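Local atomic coordinates of CAMP factor (Mobiluncus curtisii, PDB entry 6JLC), a protein that is probably a pore-forming bacterial toxin that takes part in the co-haemolytic (CAMP) reaction on red blood cells. Residues A[158-169]-A[185-196]. Sequence-based numbering, arbitrary orientation.
Sequences LNKAIWNTRVAR and LNKEITKAVRVW. With ACT (acetate ion), chain B.
Two helices of the C-terminal three-helix bundle of the CAMP factor, 152-173 and 179-197, pack antiparallel here, their segment axes 10.0 Å apart at 157°, each helix sending a knob into a hole of the other. Ile162 is the knob among Ile189, Ala192, Val193 and Trp196; the small Ala192 leaves room for it, its CB 3.9 Å from Ile162 CG1. In return Ile189 enters the hole of Ile162, Thr165, Arg166 and Arg169, where Thr165 gives its methyl CG2 to Ile189 while its OG1 hydrogen-bonds to the backbone oxygen of Ala161. Leu158 and Thr165 also touch helix 203-222, which completes the bundle. At one end the Asn159 amide lies nearly flat over a face of the Trp196 indole, the planes 18° apart and ND2 offset toward the rim. Toward the other end, long arginines reach past the apolar core to a bound acetate, probably from the crystallisation liquor. Arg166, extended from CG to NE, grips both acetate oxygens, NE to O at 2.9 Å and NH2 to OXT at 2.8 Å. A bend in the Arg169 chain (chi3 56°) brings its NH1 to acetate O and Asn186 OD1, the latter 2.8 Å away and near the guanidinium plane.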
ATOM      1  N   LEU A 158     -12.417   4.964  -2.995  1.00 27.76           N
ATOM      2  CA  LEU A 158     -13.744   4.691  -3.511  1.00 23.91           C
ATOM      3  C   LEU A 158     -13.903   3.183  -3.739  1.00 22.98           C
ATOM      4  O   LEU A 158     -14.887   2.602  -3.413  1.00 25.83           O
ATOM      5  CB  LEU A 158     -13.984   5.437  -4.788  1.00 24.65           C
ATOM      6  CG  LEU A 158     -15.238   5.107  -5.548  1.00 26.62           C
ATOM      7  CD1 LEU A 158     -16.457   5.147  -4.666  1.00 28.59           C
ATOM      8  CD2 LEU A 158     -15.411   5.958  -6.759  1.00 26.18           C
ATOM      9  N   ASN A 159     -12.879   2.576  -4.289  1.00 24.99           N
ATOM     10  CA  ASN A 159     -12.907   1.147  -4.527  1.00 26.43           C
ATOM     11  C   ASN A 159     -13.029   0.390  -3.240  1.00 29.31           C
ATOM     12  O   ASN A 159     -13.724  -0.562  -3.159  1.00 29.44           O
ATOM     13  CB  ASN A 159     -11.715   0.678  -5.331  1.00 29.29           C
ATOM     14  CG  ASN A 159     -12.019  -0.564  -6.135  1.00 42.11           C
ATOM     15  OD1 ASN A 159     -11.172  -1.374  -6.402  1.00 51.97           O
ATOM     16  ND2 ASN A 159     -13.230  -0.696  -6.503  1.00 41.43           N
ATOM     17  N   LYS A 160     -12.328   0.843  -2.220  1.00 31.28           N
ATOM     18  CA  LYS A 160     -12.450   0.207  -0.911  1.00 35.07           C
ATOM     19  C   LYS A 160     -13.879   0.288  -0.384  1.00 30.78           C
ATOM     20  O   LYS A 160     -14.405  -0.692   0.164  1.00 31.40           O
ATOM     21  CB  LYS A 160     -11.475   0.849   0.078  1.00 42.29           C
ATOM     22  CG  LYS A 160     -11.108  -0.056   1.250  1.00 57.99           C
ATOM     23  CD  LYS A 160      -9.824   0.396   1.937  1.00 68.71           C
ATOM     24  CE  LYS A 160      -8.605   0.167   1.045  1.00 71.82           C
ATOM     25  NZ  LYS A 160      -7.589   1.246   1.195  1.00 71.88           N
ATOM     26  N   ALA A 161     -14.526   1.449  -0.540  1.00 25.93           N
ATOM     27  CA  ALA A 161     -15.911   1.592  -0.104  1.00 28.12           C
ATOM     28  C   ALA A 161     -16.841   0.682  -0.900  1.00 25.35           C
ATOM     29  O   ALA A 161     -17.766   0.086  -0.339  1.00 28.88           O
ATOM     30  CB  ALA A 161     -16.354   3.060  -0.219  1.00 26.41           C
ATOM     31  N   ILE A 162     -16.603   0.551  -2.213  1.00 23.14           N
ATOM     32  CA  ILE A 162     -17.414  -0.358  -3.018  1.00 24.64           C
ATOM     33  C   ILE A 162     -17.276  -1.781  -2.497  1.00 30.54           C
ATOM     34  O   ILE A 162     -18.267  -2.490  -2.282  1.00 27.32           O
ATOM     35  CB  ILE A 162     -17.007  -0.268  -4.505  1.00 27.71           C
ATOM     36  CG1 ILE A 162     -17.352   1.121  -5.068  1.00 27.70           C
ATOM     37  CG2 ILE A 162     -17.640  -1.410  -5.333  1.00 26.03           C
ATOM     38  CD1 ILE A 162     -16.746   1.388  -6.445  1.00 28.70           C
ATOM     39  N   TRP A 163     -16.038  -2.226  -2.291  1.00 33.70           N
ATOM     40  CA  TRP A 163     -15.835  -3.600  -1.844  1.00 35.32           C
ATOM     41  C   TRP A 163     -16.360  -3.797  -0.430  1.00 36.05           C
ATOM     42  O   TRP A 163     -17.005  -4.812  -0.145  1.00 40.32           O
ATOM     43  CB  TRP A 163     -14.360  -3.968  -1.944  1.00 35.04           C
ATOM     44  CG  TRP A 163     -14.007  -4.382  -3.314  1.00 42.65           C
ATOM     45  CD1 TRP A 163     -13.265  -3.680  -4.223  1.00 45.48           C
ATOM     46  CD2 TRP A 163     -14.412  -5.591  -3.968  1.00 48.80           C
ATOM     47  NE1 TRP A 163     -13.172  -4.387  -5.398  1.00 53.77           N
ATOM     48  CE2 TRP A 163     -13.866  -5.565  -5.267  1.00 52.29           C
ATOM     49  CE3 TRP A 163     -15.178  -6.698  -3.574  1.00 52.13           C
ATOM     50  CZ2 TRP A 163     -14.059  -6.607  -6.182  1.00 48.61           C
ATOM     51  CZ3 TRP A 163     -15.373  -7.733  -4.487  1.00 47.27           C
ATOM     52  CH2 TRP A 163     -14.814  -7.678  -5.772  1.00 46.34           C
ATOM     53  N   ASN A 164     -16.111  -2.828   0.460  1.00 34.93           N
ATOM     54  CA  ASN A 164     -16.682  -2.893   1.800  1.00 27.44           C
ATOM     55  C   ASN A 164     -18.192  -3.038   1.742  1.00 40.03           C
ATOM     56  O   ASN A 164     -18.785  -3.776   2.546  1.00 41.50           O
ATOM     57  CB  ASN A 164     -16.328  -1.646   2.613  1.00 35.96           C
ATOM     58  CG  ASN A 164     -14.917  -1.669   3.146  1.00 47.83           C
ATOM     59  OD1 ASN A 164     -14.286  -2.725   3.221  1.00 51.49           O
ATOM     60  ND2 ASN A 164     -14.414  -0.499   3.536  1.00 50.97           N
ATOM     61  N   THR A 165     -18.843  -2.334   0.804  1.00 32.68           N
ATOM     62  CA  THR A 165     -20.303  -2.391   0.734  1.00 28.49           C
ATOM     63  C   THR A 165     -20.765  -3.732   0.192  1.00 31.70           C
ATOM     64  O   THR A 165     -21.766  -4.284   0.662  1.00 31.92           O
ATOM     65  CB  THR A 165     -20.843  -1.241  -0.123  1.00 29.73           C
ATOM     66  OG1 THR A 165     -20.354   0.000   0.397  1.00 32.08           O
ATOM     67  CG2 THR A 165     -22.362  -1.220  -0.121  1.00 30.91           C
ATOM     68  N   ARG A 166     -20.046  -4.273  -0.793  1.00 39.30           N
ATOM     69  CA  ARG A 166     -20.380  -5.597  -1.315  1.00 35.82           C
ATOM     70  C   ARG A 166     -20.257  -6.662  -0.231  1.00 35.72           C
ATOM     71  O   ARG A 166     -21.146  -7.502  -0.065  1.00 37.94           O
ATOM     72  CB  ARG A 166     -19.470  -5.933  -2.494  1.00 33.25           C
ATOM     73  CG  ARG A 166     -19.748  -5.156  -3.754  1.00 31.13           C
ATOM     74  CD  ARG A 166     -18.604  -5.347  -4.729  1.00 32.61           C
ATOM     75  NE  ARG A 166     -18.969  -4.901  -6.063  1.00 32.36           N
ATOM     76  CZ  ARG A 166     -18.098  -4.467  -6.967  1.00 35.11           C
ATOM     77  NH1 ARG A 166     -16.798  -4.435  -6.687  1.00 32.95           N
ATOM     78  NH2 ARG A 166     -18.526  -4.079  -8.157  1.00 35.73           N
ATOM     79  N   VAL A 167     -19.144  -6.646   0.509  1.00 43.10           N
ATOM     80  CA  VAL A 167     -18.937  -7.632   1.566  1.00 50.49           C
ATOM     81  C   VAL A 167     -20.058  -7.547   2.593  1.00 45.15           C
ATOM     82  O   VAL A 167     -20.690  -8.553   2.933  1.00 50.62           O
ATOM     83  CB  VAL A 167     -17.557  -7.442   2.217  1.00 50.45           C
ATOM     84  CG1 VAL A 167     -17.510  -8.141   3.572  1.00 54.94           C
ATOM     85  CG2 VAL A 167     -16.466  -7.970   1.303  1.00 51.59           C
ATOM     86  N   ALA A 168     -20.332  -6.336   3.089  1.00 42.44           N
ATOM     87  CA  ALA A 168     -21.404  -6.152   4.063  1.00 40.65           C
ATOM     88  C   ALA A 168     -22.770  -6.490   3.483  1.00 44.84           C
ATOM     89  O   ALA A 168     -23.652  -6.974   4.206  1.00 43.21           O
ATOM     90  CB  ALA A 168     -21.395  -4.716   4.591  1.00 38.79           C
ATOM     91  N   ARG A 169     -22.974  -6.254   2.186  1.00 39.93           N
ATOM     92  CA  ARG A 169     -24.271  -6.565   1.592  1.00 36.49           C
ATOM     93  C   ARG A 169     -24.552  -8.061   1.635  1.00 44.92           C
ATOM     94  O   ARG A 169     -25.676  -8.480   1.929  1.00 48.20           O
ATOM     95  CB  ARG A 169     -24.322  -6.055   0.151  1.00 41.23           C
ATOM     96  CG  ARG A 169     -25.475  -6.623  -0.667  1.00 42.30           C
ATOM     97  CD  ARG A 169     -25.109  -6.698  -2.148  1.00 34.16           C
ATOM     98  NE  ARG A 169     -23.894  -7.467  -2.391  1.00 34.03           N
ATOM     99  CZ  ARG A 169     -23.165  -7.385  -3.502  1.00 39.55           C
ATOM    100  NH1 ARG A 169     -23.519  -6.561  -4.481  1.00 36.87           N
ATOM    101  NH2 ARG A 169     -22.071  -8.122  -3.633  1.00 41.21           N
ATOM    102  N   LEU A 185     -29.978  -1.570  -3.075  1.00 38.62           N
ATOM    103  CA  LEU A 185     -28.589  -1.342  -2.686  1.00 33.25           C
ATOM    104  C   LEU A 185     -27.648  -1.621  -3.854  1.00 34.48           C
ATOM    105  O   LEU A 185     -26.695  -0.868  -4.090  1.00 33.41           O
ATOM    106  CB  LEU A 185     -28.228  -2.215  -1.479  1.00 34.19           C
ATOM    107  CG  LEU A 185     -26.769  -2.132  -1.014  1.00 36.02           C
ATOM    108  CD1 LEU A 185     -26.388  -0.688  -0.678  1.00 32.04           C
ATOM    109  CD2 LEU A 185     -26.486  -3.072   0.161  1.00 37.38           C
ATOM    110  N   ASN A 186     -27.904  -2.702  -4.599  1.00 33.99           N
ATOM    111  CA  ASN A 186     -27.053  -3.007  -5.749  1.00 32.50           C
ATOM    112  C   ASN A 186     -27.066  -1.868  -6.764  1.00 31.91           C
ATOM    113  O   ASN A 186     -26.034  -1.549  -7.359  1.00 32.72           O
ATOM    114  CB  ASN A 186     -27.491  -4.321  -6.393  1.00 34.30           C
ATOM    115  CG  ASN A 186     -26.724  -5.506  -5.854  1.00 38.05           C
ATOM    116  OD1 ASN A 186     -26.021  -5.394  -4.853  1.00 39.75           O
ATOM    117  ND2 ASN A 186     -26.845  -6.646  -6.517  1.00 35.92           N
ATOM    118  N   LYS A 187     -28.226  -1.238  -6.971  1.00 40.00           N
ATOM    119  CA  LYS A 187     -28.294  -0.093  -7.876  1.00 34.30           C
ATOM    120  C   LYS A 187     -27.395   1.040  -7.398  1.00 33.86           C
ATOM    121  O   LYS A 187     -26.734   1.707  -8.206  1.00 32.98           O
ATOM    122  CB  LYS A 187     -29.740   0.386  -8.008  1.00 41.70           C
ATOM    123  CG  LYS A 187     -30.652  -0.607  -8.722  1.00 55.88           C
ATOM    124  CD  LYS A 187     -32.122  -0.275  -8.476  1.00 61.20           C
ATOM    125  CE  LYS A 187     -33.009  -0.805  -9.590  1.00 70.55           C
ATOM    126  NZ  LYS A 187     -32.676  -2.211  -9.949  1.00 76.04           N
ATOM    127  N   GLU A 188     -27.338   1.268  -6.089  1.00 34.37           N
ATOM    128  CA  GLU A 188     -26.466   2.330  -5.590  1.00 34.94           C
ATOM    129  C   GLU A 188     -24.999   1.937  -5.702  1.00 30.43           C
ATOM    130  O   GLU A 188     -24.141   2.785  -5.969  1.00 28.82           O
ATOM    131  CB  GLU A 188     -26.828   2.664  -4.149  1.00 43.43           C
ATOM    132  CG  GLU A 188     -28.252   3.176  -3.996  1.00 61.29           C
ATOM    133  CD  GLU A 188     -28.405   4.620  -4.454  1.00 71.05           C
ATOM    134  OE1 GLU A 188     -27.373   5.280  -4.717  1.00 70.51           O
ATOM    135  OE2 GLU A 188     -29.560   5.091  -4.550  1.00 75.87           O
ATOM    136  N   ILE A 189     -24.689   0.658  -5.484  1.00 31.89           N
ATOM    137  CA  ILE A 189     -23.327   0.179  -5.712  1.00 29.23           C
ATOM    138  C   ILE A 189     -22.919   0.430  -7.155  1.00 28.88           C
ATOM    139  O   ILE A 189     -21.811   0.907  -7.436  1.00 27.92           O
ATOM    140  CB  ILE A 189     -23.234  -1.315  -5.355  1.00 28.97           C
ATOM    141  CG1 ILE A 189     -23.470  -1.525  -3.856  1.00 27.58           C
ATOM    142  CG2 ILE A 189     -21.870  -1.873  -5.757  1.00 26.52           C
ATOM    143  CD1 ILE A 189     -23.570  -3.007  -3.491  1.00 30.72           C
ATOM    144  N   THR A 190     -23.825   0.132  -8.094  1.00 27.27           N
ATOM    145  CA  THR A 190     -23.515   0.338  -9.505  1.00 27.41           C
ATOM    146  C   THR A 190     -23.204   1.802  -9.800  1.00 27.17           C
ATOM    147  O   THR A 190     -22.292   2.103 -10.577  1.00 28.72           O
ATOM    148  CB  THR A 190     -24.677  -0.154 -10.367  1.00 32.84           C
ATOM    149  OG1 THR A 190     -24.735  -1.586 -10.311  1.00 33.09           O
ATOM    150  CG2 THR A 190     -24.488   0.292 -11.820  1.00 35.10           C
ATOM    151  N   LYS A 191     -23.946   2.726  -9.193  1.00 29.63           N
ATOM    152  CA  LYS A 191     -23.650   4.143  -9.387  1.00 35.99           C
ATOM    153  C   LYS A 191     -22.232   4.471  -8.951  1.00 36.21           C
ATOM    154  O   LYS A 191     -21.513   5.202  -9.643  1.00 31.90           O
ATOM    155  CB  LYS A 191     -24.658   4.997  -8.620  1.00 36.62           C
ATOM    156  CG  LYS A 191     -26.107   4.720  -8.992  1.00 41.15           C
ATOM    157  CD  LYS A 191     -27.062   5.654  -8.247  1.00 52.31           C
ATOM    158  CE  LYS A 191     -28.501   5.149  -8.317  1.00 61.20           C
ATOM    159  NZ  LYS A 191     -29.439   5.993  -7.517  1.00 64.10           N
ATOM    160  N   ALA A 192     -21.801   3.930  -7.811  1.00 29.11           N
ATOM    161  CA  ALA A 192     -20.430   4.158  -7.367  1.00 29.61           C
ATOM    162  C   ALA A 192     -19.420   3.521  -8.319  1.00 29.19           C
ATOM    163  O   ALA A 192     -18.361   4.102  -8.592  1.00 28.98           O
ATOM    164  CB  ALA A 192     -20.248   3.632  -5.940  1.00 25.72           C
ATOM    165  N   VAL A 193     -19.720   2.318  -8.824  1.00 27.15           N
ATOM    166  CA  VAL A 193     -18.808   1.663  -9.755  1.00 29.41           C
ATOM    167  C   VAL A 193     -18.574   2.551 -10.972  1.00 29.42           C
ATOM    168  O   VAL A 193     -17.444   2.664 -11.467  1.00 31.47           O
ATOM    169  CB  VAL A 193     -19.349   0.273 -10.156  1.00 30.04           C
ATOM    170  CG1 VAL A 193     -18.594  -0.303 -11.372  1.00 29.09           C
ATOM    171  CG2 VAL A 193     -19.295  -0.714  -8.970  1.00 28.54           C
ATOM    172  N   ARG A 194     -19.632   3.204 -11.468  1.00 30.98           N
ATOM    173  CA  ARG A 194     -19.494   4.024 -12.673  1.00 41.45           C
ATOM    174  C   ARG A 194     -18.550   5.196 -12.429  1.00 41.35           C
ATOM    175  O   ARG A 194     -17.645   5.462 -13.233  1.00 35.81           O
ATOM    176  CB  ARG A 194     -20.869   4.513 -13.139  1.00 37.91           C
ATOM    177  CG  ARG A 194     -21.707   3.391 -13.704  1.00 48.14           C
ATOM    178  CD  ARG A 194     -22.893   3.885 -14.522  1.00 54.10           C
ATOM    179  NE  ARG A 194     -23.692   2.752 -14.979  1.00 65.54           N
ATOM    180  CZ  ARG A 194     -23.354   1.944 -15.984  1.00 70.77           C
ATOM    181  NH1 ARG A 194     -22.231   2.148 -16.664  1.00 63.01           N
ATOM    182  NH2 ARG A 194     -24.145   0.932 -16.314  1.00 75.73           N
ATOM    183  N   VAL A 195     -18.725   5.881 -11.295  1.00 41.77           N
ATOM    184  CA  VAL A 195     -17.796   6.935 -10.890  1.00 32.84           C
ATOM    185  C   VAL A 195     -16.372   6.407 -10.871  1.00 39.11           C
ATOM    186  O   VAL A 195     -15.449   7.032 -11.410  1.00 41.04           O
ATOM    187  CB  VAL A 195     -18.199   7.505  -9.517  1.00 26.66           C
ATOM    188  CG1 VAL A 195     -17.201   8.575  -9.072  1.00 30.53           C
ATOM    189  CG2 VAL A 195     -19.595   8.081  -9.571  1.00 32.03           C
ATOM    190  N   TRP A 196     -16.177   5.224 -10.271  1.00 31.41           N
ATOM    191  CA  TRP A 196     -14.839   4.654 -10.160  1.00 31.51           C
ATOM    192  C   TRP A 196     -14.216   4.397 -11.530  1.00 37.34           C
ATOM    193  O   TRP A 196     -13.000   4.542 -11.704  1.00 31.52           O
ATOM    194  CB  TRP A 196     -14.893   3.361  -9.353  1.00 32.76           C
ATOM    195  CG  TRP A 196     -13.568   2.699  -9.183  1.00 31.93           C
ATOM    196  CD1 TRP A 196     -12.600   3.012  -8.270  1.00 32.40           C
ATOM    197  CD2 TRP A 196     -13.059   1.607  -9.948  1.00 33.70           C
ATOM    198  NE1 TRP A 196     -11.525   2.169  -8.417  1.00 33.37           N
ATOM    199  CE2 TRP A 196     -11.786   1.298  -9.441  1.00 37.64           C
ATOM    200  CE3 TRP A 196     -13.565   0.853 -11.007  1.00 40.10           C
ATOM    201  CZ2 TRP A 196     -11.005   0.274  -9.965  1.00 44.77           C
ATOM    202  CZ3 TRP A 196     -12.790  -0.160 -11.522  1.00 38.72           C
ATOM    203  CH2 TRP A 196     -11.526  -0.443 -11.003  1.00 46.72           C
TER
HETATM  204  C   ACT B 301     -22.062  -4.799  -7.665  1.00 34.05           C
HETATM  205  O   ACT B 301     -21.721  -5.454  -6.634  1.00 32.37           O
HETATM  206  OXT ACT B 301     -21.330  -4.347  -8.577  1.00 31.40           O
HETATM  207  CH3 ACT B 301     -23.581  -4.489  -7.838  1.00 27.94           C